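Local coordinates for protein interferon-inducible and double-stranded-dependent eIF-2kinase (Carassius auratus, PDB 4KMF) that binds left-handed Z-DNA through this Zalpha domain, one piece of a PKR-like kinase that probably phosphorylates the translation initiation factor eIF2alpha, at residues N17-A22 and P56-L61. Sequence-based numbering, arbitrary orientation.
Sequences NGKSIA and PPVWDL. With nucleotides of chain B.
S20 pairs with W59 where the short edge strand 20-21 joins strand 58-61, the middle strand of the small antiparallel sheet in this winged helix-turn-helix (Zalpha) domain. Their backbones form a hydrogen-bonded pair. S20 N gives a bond to W59 O (2.9 Å), and W59 N returns one to S20 O (2.8 Å). S20 O also lies at the edge of the W59 indole, in its plane. The indole has CG anti to its own carbonyl carbon (chi1 -68°) and reaches into the core, where it packs on L40 and meets the Y41 ring edge-to-face. S20 OG turns back and hydrogen-bonds G18 O (2.8 Å), bracing the turn after helix 2-17. At G18, with its positive phi, a CB would jam against the carbonyl O of N17, which calls for glycine.

V58 and I21 lie on the face opposite S20 and W59. The aliphatic part of K19, from the loop before strand 20-21, crosses V58. V58 CG1, set anti to its backbone N (chi1 173°), touches K19 CB at 3.6 Å and also meets CG. The other methyl, V58 CG2, packs on I21 CG2 (3.8 Å). I21 CG2 also approaches the ring of P56. P56 follows a cis peptide bond, and its ring packs against the phosphate of DG3 of chain B, while P57 CG lies by O3' of the same nucleotide. This end of the contact therefore belongs to the DNA-binding surface.

At the far end, the D60 carboxylate lies alongside K19 CB, and its OD2 takes a weak bond from L61 N. With an alanine here the carboxylate is gone, which would probably leave L61 N without this acceptor and K19 CB less covered. At the P57 end, one water bridges the start of helix 22-29 and the loop before strand 58-61: it accepts from A22 N and donates to P57 O at 2.7 Å.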
loop_
_atom_site.group_PDB
_atom_site.type_symbol
_atom_site.label_atom_id
_atom_site.label_comp_id
_atom_site.label_asym_id
_atom_site.label_seq_id
_atom_site.Cartn_x
_atom_site.Cartn_y
_atom_site.Cartn_z
ATOM N N ASN A 17 14.358 23.401 1.661
ATOM C CA ASN A 17 14.856 22.743 0.459
ATOM C C ASN A 17 14.037 22.923 -0.805
ATOM O O ASN A 17 14.504 22.584 -1.889
ATOM C CB ASN A 17 15.144 21.240 0.732
ATOM C CG ASN A 17 16.150 21.038 1.864
ATOM O OD1 ASN A 17 15.780 20.776 3.019
ATOM N ND2 ASN A 17 17.431 21.214 1.547
ATOM N N GLY A 18 12.822 23.436 -0.676
ATOM C CA GLY A 18 11.974 23.603 -1.825
ATOM C C GLY A 18 11.288 22.308 -2.187
ATOM O O GLY A 18 11.362 21.316 -1.456
ATOM N N LYS A 19 10.609 22.321 -3.321
ATOM C CA LYS A 19 9.717 21.224 -3.670
ATOM C C LYS A 19 10.470 19.899 -3.802
ATOM O O LYS A 19 11.576 19.853 -4.319
ATOM C CB LYS A 19 8.886 21.588 -4.900
ATOM C CG LYS A 19 9.655 21.681 -6.195
ATOM C CD LYS A 19 8.806 22.376 -7.279
ATOM C CE LYS A 19 9.687 22.922 -8.381
ATOM N NZ LYS A 19 10.606 21.855 -8.860
ATOM N N SER A 20 9.900 18.826 -3.262
ATOM C CA SER A 20 10.636 17.579 -3.073
ATOM C C SER A 20 9.714 16.384 -3.257
ATOM O O SER A 20 8.531 16.480 -2.970
ATOM C CB SER A 20 11.257 17.530 -1.666
ATOM O OG SER A 20 12.157 18.631 -1.455
ATOM N N ILE A 21 10.246 15.269 -3.748
ATOM C CA ILE A 21 9.470 14.033 -3.763
ATOM C C ILE A 21 9.584 13.349 -2.395
ATOM O O ILE A 21 10.502 13.651 -1.624
ATOM C CB ILE A 21 9.882 13.098 -4.934
ATOM C CG1 ILE A 21 11.325 12.598 -4.752
ATOM C CG2 ILE A 21 9.719 13.853 -6.249
ATOM C CD1 ILE A 21 11.674 11.333 -5.581
ATOM N N ALA A 22 8.648 12.450 -2.079
ATOM C CA ALA A 22 8.623 11.774 -0.784
ATOM C C ALA A 22 9.928 11.056 -0.453
ATOM O O ALA A 22 10.354 11.060 0.687
ATOM C CB ALA A 22 7.466 10.777 -0.711
ATOM N N PRO A 56 6.732 10.306 -9.746
ATOM C CA PRO A 56 6.297 10.505 -8.361
ATOM C C PRO A 56 5.788 11.930 -8.075
ATOM O O PRO A 56 6.243 12.879 -8.707
ATOM C CB PRO A 56 7.582 10.244 -7.551
ATOM C CG PRO A 56 8.684 10.598 -8.478
ATOM C CD PRO A 56 8.203 10.214 -9.850
ATOM N N PRO A 57 4.838 12.074 -7.141
ATOM C CA PRO A 57 4.353 13.422 -6.797
ATOM C C PRO A 57 5.439 14.278 -6.187
ATOM O O PRO A 57 6.271 13.780 -5.408
ATOM C CB PRO A 57 3.252 13.170 -5.757
ATOM C CG PRO A 57 2.996 11.649 -5.771
ATOM C CD PRO A 57 4.207 11.002 -6.343
ATOM N N VAL A 58 5.423 15.555 -6.558
ATOM C CA VAL A 58 6.335 16.562 -6.013
ATOM C C VAL A 58 5.542 17.384 -4.998
ATOM O O VAL A 58 4.396 17.807 -5.270
ATOM C CB VAL A 58 6.922 17.430 -7.141
ATOM C CG1 VAL A 58 7.725 18.593 -6.577
ATOM C CG2 VAL A 58 7.763 16.571 -8.067
ATOM N N TRP A 59 6.111 17.567 -3.809
ATOM C CA TRP A 59 5.375 18.185 -2.699
ATOM C C TRP A 59 5.959 19.542 -2.434
ATOM O O TRP A 59 7.188 19.720 -2.538
ATOM C CB TRP A 59 5.516 17.343 -1.448
ATOM C CG TRP A 59 4.814 16.024 -1.578
ATOM C CD1 TRP A 59 5.347 14.836 -2.035
ATOM C CD2 TRP A 59 3.450 15.761 -1.245
ATOM N NE1 TRP A 59 4.375 13.853 -2.024
ATOM C CE2 TRP A 59 3.209 14.392 -1.538
ATOM C CE3 TRP A 59 2.387 16.561 -0.728
ATOM C CZ2 TRP A 59 1.945 13.785 -1.310
ATOM C CZ3 TRP A 59 1.145 15.964 -0.495
ATOM C CH2 TRP A 59 0.938 14.578 -0.783
ATOM N N ASP A 60 5.100 20.502 -2.112
ATOM C CA ASP A 60 5.605 21.811 -1.693
ATOM C C ASP A 60 4.636 22.482 -0.736
ATOM O O ASP A 60 3.528 21.994 -0.511
ATOM C CB ASP A 60 5.825 22.695 -2.919
ATOM C CG ASP A 60 6.815 23.786 -2.660
ATOM O OD1 ASP A 60 7.054 24.537 -3.607
ATOM O OD2 ASP A 60 7.378 23.874 -1.531
ATOM N N LEU A 61 5.074 23.601 -0.159
ATOM C CA LEU A 61 4.273 24.356 0.799
ATOM C C LEU A 61 3.132 25.129 0.155
ATOM O O LEU A 61 3.311 25.725 -0.899
ATOM C CB LEU A 61 5.174 25.329 1.571
ATOM C CG LEU A 61 6.307 24.705 2.384
ATOM C CD1 LEU A 61 7.126 25.773 2.987
ATOM C CD2 LEU A 61 5.778 23.797 3.495
ATOM P P DG B 3 5.764 6.746 -8.548
ATOM O OP1 DG B 3 6.420 7.195 -9.788
ATOM O OP2 DG B 3 6.537 6.877 -7.282
ATOM O "O5'" DG B 3 4.341 7.485 -8.388
ATOM C "C5'" DG B 3 3.533 7.166 -7.277
ATOM C "C4'" DG B 3 2.166 7.825 -7.357
ATOM O "O4'" DG B 3 1.404 7.234 -8.435
ATOM C "C3'" DG B 3 1.364 7.490 -6.111
ATOM O "O3'" DG B 3 1.557 8.536 -5.142
ATOM C "C2'" DG B 3 -0.090 7.413 -6.564
ATOM C "C1'" DG B 3 0.013 7.143 -8.059
ATOM N N9 DG B 3 -0.376 5.828 -8.500
ATOM C C8 DG B 3 -1.257 5.533 -9.509
ATOM N N7 DG B 3 -1.344 4.233 -9.720
ATOM C C5 DG B 3 -0.466 3.650 -8.809
ATOM C C6 DG B 3 -0.120 2.285 -8.590
ATOM O O6 DG B 3 -0.571 1.258 -9.157
ATOM N N1 DG B 3 0.815 2.143 -7.564
ATOM C C2 DG B 3 1.391 3.170 -6.854
ATOM N N2 DG B 3 2.267 2.836 -5.884
ATOM N N3 DG B 3 1.087 4.457 -7.070
ATOM C C4 DG B 3 0.152 4.632 -8.053
HETATM O O HOH W 1 10.406 24.979 -4.458
HETATM O O HOH W 2 6.574 11.628 -3.881
#